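Local coordinates for protein precorrin-8x Methyl Mutase (Thermus thermophilus, PDB 1V9C) that probably catalyses the methyl-shifting isomerisation of precorrin-8X, a step in the biosynthesis of adenosylcobalamin, at residues L70-M75 and V131-A136; R74-G79 and L192-L197. All blocks are in the same frame, centred on the assembly; numbering follows the deposited sequence.

Both contacts are buried and start from the same part of the chain, where strand 69-71 gives way to helix 74-79. Interaction 1 works within the sheet and at the ends of its strands, and its chemistry is mainly polar: backbone bonds between strands, then a carboxylate held by backbone N-H groups. Interaction 2 lies one layer out, where helix 74-79 meets helix 190-205; no hydrogen bond crosses it, and it rests on methyl groups set against each other and against backbone. The layers join directly, since Val71 packs on Ile76 and Val193 CG1 lies 3.7 Å from Gly132 CA. Helix 74-79 turns another side to the second subunit, to whose Cys78 its own Cys78 is joined by a disulfide.

Interaction 1 (L70-M75 and V131-A136); sequences LVDARM and VGVGNA
Asp72 reaches from the end of strand 69-71 into the turn Gly134-Ala136, where its carboxylate meets a row of three backbone N-H groups. OD2 accepts two of them: Ala136 N at 2.6 Å, nearly in line with the C-O bond, and Asn135 N at 2.8 Å, on the syn lone pair. OD1 takes Gly134 N in a nearly straight bond of 3.1 Å, although this donor stands 35° out of the carboxylate plane. With CG between the backbone N and the carbonyl carbon (chi1 77°), the acid is directed into the turn, and gripping both oxygens should fix its rotation. One shell out, parallel strand pairing sets the register: Gly132 N donates to Leu70 O at 2.7 Å and Asp72 N to Gly132 O at 3.1 Å. Farther out, Val131 packs on Phe139 and Leu143 of helix 137-147, whereas Val71 lies on the opposite sheet face. From strand 69-71 the chain goes on to strand 92-94, on one side of this pair, and from strand 130-133 to strand 155-158, on the other. Such divergence between adjacent parallel strands is the topological switch point of a doubly wound alpha/beta sheet, where enzymes of this architecture commonly have their crevice.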
loop_
_atom_site.group_PDB
_atom_site.type_symbol
_atom_site.label_atom_id
_atom_site.label_comp_id
_atom_site.label_asym_id
_atom_site.label_seq_id
_atom_site.Cartn_x
_atom_site.Cartn_y
_atom_site.Cartn_z
ATOM N N LEU B 70 -2.273 -2.902 15.995
ATOM C CA LEU B 70 -2.157 -1.452 16.026
ATOM C C LEU B 70 -1.311 -1.060 14.829
ATOM O O LEU B 70 -0.222 -1.585 14.635
ATOM C CB LEU B 70 -1.475 -1.005 17.325
ATOM C CG LEU B 70 -1.940 -1.741 18.583
ATOM C CD1 LEU B 70 -1.155 -1.261 19.794
ATOM C CD2 LEU B 70 -3.409 -1.511 18.779
ATOM N N VAL B 71 -1.809 -0.131 14.029
ATOM C CA VAL B 71 -1.085 0.257 12.842
ATOM C C VAL B 71 -0.884 1.759 12.747
ATOM O O VAL B 71 -1.597 2.531 13.398
ATOM C CB VAL B 71 -1.805 -0.306 11.579
ATOM C CG1 VAL B 71 -1.870 -1.809 11.680
ATOM C CG2 VAL B 71 -3.226 0.245 11.469
ATOM N N ASP B 72 0.089 2.156 11.928
ATOM C CA ASP B 72 0.441 3.564 11.746
ATOM C C ASP B 72 -0.089 4.223 10.473
ATOM O O ASP B 72 0.399 5.288 10.074
ATOM C CB ASP B 72 1.960 3.705 11.773
ATOM C CG ASP B 72 2.605 3.271 10.473
ATOM O OD1 ASP B 72 1.956 2.527 9.707
ATOM O OD2 ASP B 72 3.762 3.669 10.221
ATOM N N ALA B 73 -1.063 3.597 9.821
ATOM C CA ALA B 73 -1.635 4.166 8.606
ATOM C C ALA B 73 -2.949 3.508 8.250
ATOM O O ALA B 73 -3.111 2.290 8.394
ATOM C CB ALA B 73 -0.657 4.042 7.428
ATOM N N ARG B 74 -3.883 4.323 7.774
ATOM C CA ARG B 74 -5.200 3.839 7.375
ATOM C C ARG B 74 -5.118 2.817 6.239
ATOM O O ARG B 74 -5.881 1.849 6.223
ATOM C CB ARG B 74 -6.075 5.019 6.968
ATOM C CG ARG B 74 -5.392 5.960 6.014
ATOM C CD ARG B 74 -5.982 7.353 6.101
ATOM N NE ARG B 74 -5.305 8.276 5.195
ATOM C CZ ARG B 74 -5.306 9.594 5.346
ATOM N NH1 ARG B 74 -5.949 10.147 6.368
ATOM N NH2 ARG B 74 -4.660 10.357 4.476
ATOM N N MET B 75 -4.183 3.014 5.308
ATOM C CA MET B 75 -4.025 2.072 4.194
ATOM C C MET B 75 -3.852 0.661 4.744
ATOM O O MET B 75 -4.390 -0.299 4.199
ATOM C CB MET B 75 -2.808 2.431 3.321
ATOM C CG MET B 75 -3.060 3.578 2.367
ATOM S SD MET B 75 -1.795 3.726 1.078
ATOM C CE MET B 75 -2.338 2.513 -0.101
ATOM N N VAL B 131 2.112 -4.835 16.422
ATOM C CA VAL B 131 2.215 -3.479 15.912
ATOM C C VAL B 131 2.744 -3.447 14.490
ATOM O O VAL B 131 3.783 -4.027 14.194
ATOM C CB VAL B 131 3.134 -2.624 16.800
ATOM C CG1 VAL B 131 3.123 -1.185 16.310
ATOM C CG2 VAL B 131 2.657 -2.693 18.253
ATOM N N GLY B 132 2.012 -2.766 13.614
ATOM C CA GLY B 132 2.408 -2.681 12.222
ATOM C C GLY B 132 2.777 -1.275 11.811
ATOM O O GLY B 132 1.935 -0.373 11.800
ATOM N N VAL B 133 4.044 -1.085 11.469
ATOM C CA VAL B 133 4.520 0.223 11.041
ATOM C C VAL B 133 5.052 0.145 9.609
ATOM O O VAL B 133 5.992 -0.595 9.325
ATOM C CB VAL B 133 5.638 0.746 11.987
ATOM C CG1 VAL B 133 6.044 2.162 11.600
ATOM C CG2 VAL B 133 5.149 0.709 13.427
ATOM N N GLY B 134 4.436 0.900 8.709
ATOM C CA GLY B 134 4.886 0.898 7.335
ATOM C C GLY B 134 5.001 2.317 6.820
ATOM O O GLY B 134 5.263 2.528 5.634
ATOM N N ASN B 135 4.828 3.298 7.704
ATOM C CA ASN B 135 4.861 4.691 7.281
ATOM C C ASN B 135 5.503 5.743 8.178
ATOM O O ASN B 135 6.044 6.718 7.676
ATOM C CB ASN B 135 3.430 5.128 6.975
ATOM C CG ASN B 135 2.666 4.070 6.210
ATOM O OD1 ASN B 135 2.778 3.966 4.990
ATOM N ND2 ASN B 135 1.914 3.247 6.932
ATOM N N ALA B 136 5.434 5.576 9.494
ATOM C CA ALA B 136 5.980 6.595 10.394
ATOM C C ALA B 136 7.171 6.147 11.222
ATOM O O ALA B 136 7.001 5.526 12.264
ATOM C CB ALA B 136 4.879 7.107 11.318
#

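Interaction 2 (R74-G79 and L192-L197); sequences RMIACG and LVVAAL
Val194 points at the backbone of Ile76 where helix 74-79 runs alongside helix 190-205, and the two CA atoms are 5.8 Å apart. The short axes approach to 9.2 Å and cross at -33°. Side chain meets side chain chiefly through Ile76, whose extended chain (chi2 179°) carries CD1 to Val193, 3.8 Å from Val193 CG2. These two side chains cross at about a right angle, so that the tip of the isoleucine rests against the branched end of the valine.

A second kind of contact sets methyl against backbone. The CG2 of Val194 lies 3.7 Å from Ile76 CA, while its CG1, anti to its own backbone N (chi1 172°), comes within 3.9 Å of Gly79 O. One valine thus spans nearly a full turn of the partner helix. The absence of a side chain at Gly79 leaves room for this, since a beta carbon placed there would come too close to Val194 CG2. An alanine in place of Val194 lacks both methyls and would probably leave a gap between the two helices, beside Ile76 CA and Gly79 O.

Leu192 and Ala195 pack on helix 30-40, and a sulfate ion, probably from the crystallisation liquor, lies about 4 Å from the side chain of Val194. Both helices lie over the sheet face that bears Val71, within one covering layer of the doubly wound fold.

With no hydrogen bond across it and the helices' own backbone bonds made internally, the contact rests on the fit and burial of methyl groups.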
loop_
_atom_site.group_PDB
_atom_site.type_symbol
_atom_site.label_atom_id
_atom_site.label_comp_id
_atom_site.label_asym_id
_atom_site.label_seq_id
_atom_site.Cartn_x
_atom_site.Cartn_y
_atom_site.Cartn_z
ATOM N N ARG B 74 -3.883 4.323 7.774
ATOM C CA ARG B 74 -5.200 3.839 7.375
ATOM C C ARG B 74 -5.118 2.817 6.239
ATOM O O ARG B 74 -5.881 1.849 6.223
ATOM C CB ARG B 74 -6.075 5.019 6.968
ATOM C CG ARG B 74 -5.392 5.960 6.014
ATOM C CD ARG B 74 -5.982 7.353 6.101
ATOM N NE ARG B 74 -5.305 8.276 5.195
ATOM C CZ ARG B 74 -5.306 9.594 5.346
ATOM N NH1 ARG B 74 -5.949 10.147 6.368
ATOM N NH2 ARG B 74 -4.660 10.357 4.476
ATOM N N MET B 75 -4.183 3.014 5.308
ATOM C CA MET B 75 -4.025 2.072 4.194
ATOM C C MET B 75 -3.852 0.661 4.744
ATOM O O MET B 75 -4.390 -0.299 4.199
ATOM C CB MET B 75 -2.808 2.431 3.321
ATOM C CG MET B 75 -3.060 3.578 2.367
ATOM S SD MET B 75 -1.795 3.726 1.078
ATOM C CE MET B 75 -2.338 2.513 -0.101
ATOM N N ILE B 76 -3.085 0.541 5.819
ATOM C CA ILE B 76 -2.892 -0.762 6.450
ATOM C C ILE B 76 -4.213 -1.258 7.044
ATOM O O ILE B 76 -4.608 -2.411 6.835
ATOM C CB ILE B 76 -1.831 -0.678 7.574
ATOM C CG1 ILE B 76 -0.461 -0.408 6.940
ATOM C CG2 ILE B 76 -1.835 -1.938 8.421
ATOM C CD1 ILE B 76 0.669 -0.289 7.930
ATOM N N ALA B 77 -4.899 -0.376 7.771
ATOM C CA ALA B 77 -6.168 -0.730 8.388
ATOM C C ALA B 77 -7.150 -1.199 7.331
ATOM O O ALA B 77 -7.763 -2.252 7.480
ATOM C CB ALA B 77 -6.746 0.461 9.134
ATOM N N CYS B 78 -7.285 -0.429 6.253
ATOM C CA CYS B 78 -8.228 -0.793 5.205
ATOM C C CYS B 78 -7.695 -1.901 4.314
ATOM O O CYS B 78 -8.465 -2.701 3.789
ATOM C CB CYS B 78 -8.594 0.423 4.355
ATOM S SG CYS B 78 -9.510 1.739 5.225
ATOM N N GLY B 79 -6.379 -1.956 4.150
ATOM C CA GLY B 79 -5.808 -2.998 3.323
ATOM C C GLY B 79 -6.148 -4.376 3.855
ATOM O O GLY B 79 -6.380 -5.311 3.093
ATOM N N LEU B 192 3.579 -3.958 2.556
ATOM C CA LEU B 192 4.386 -5.027 3.121
ATOM C C LEU B 192 3.801 -5.452 4.474
ATOM O O LEU B 192 3.702 -6.630 4.761
ATOM C CB LEU B 192 5.859 -4.587 3.244
ATOM C CG LEU B 192 6.737 -4.450 1.987
ATOM C CD1 LEU B 192 6.844 -5.809 1.299
ATOM C CD2 LEU B 192 6.180 -3.392 1.024
ATOM N N VAL B 193 3.389 -4.497 5.297
ATOM C CA VAL B 193 2.797 -4.868 6.584
ATOM C C VAL B 193 1.538 -5.711 6.355
ATOM O O VAL B 193 1.393 -6.785 6.941
ATOM C CB VAL B 193 2.386 -3.638 7.424
ATOM C CG1 VAL B 193 1.918 -4.094 8.786
ATOM C CG2 VAL B 193 3.561 -2.713 7.591
ATOM N N VAL B 194 0.628 -5.223 5.506
ATOM C CA VAL B 194 -0.607 -5.962 5.223
ATOM C C VAL B 194 -0.290 -7.409 4.778
ATOM O O VAL B 194 -0.829 -8.372 5.320
ATOM C CB VAL B 194 -1.444 -5.239 4.122
ATOM C CG1 VAL B 194 -2.620 -6.111 3.692
ATOM C CG2 VAL B 194 -1.944 -3.879 4.637
ATOM N N ALA B 195 0.606 -7.556 3.809
ATOM C CA ALA B 195 0.968 -8.885 3.297
ATOM C C ALA B 195 1.528 -9.800 4.384
ATOM O O ALA B 195 1.193 -10.985 4.443
ATOM C CB ALA B 195 1.972 -8.749 2.143
ATOM N N ALA B 196 2.392 -9.246 5.228
ATOM C CA ALA B 196 2.985 -9.996 6.331
ATOM C C ALA B 196 1.891 -10.409 7.339
ATOM O O ALA B 196 1.886 -11.535 7.836
ATOM C CB ALA B 196 4.065 -9.144 7.032
ATOM N N LEU B 197 0.970 -9.496 7.644
ATOM C CA LEU B 197 -0.118 -9.821 8.565
ATOM C C LEU B 197 -1.004 -10.896 7.930
ATOM O O LEU B 197 -1.327 -11.882 8.575
ATOM C CB LEU B 197 -0.947 -8.568 8.903
ATOM C CG LEU B 197 -0.223 -7.606 9.860
ATOM C CD1 LEU B 197 -0.893 -6.243 9.950
ATOM C CD2 LEU B 197 -0.199 -8.269 11.226
#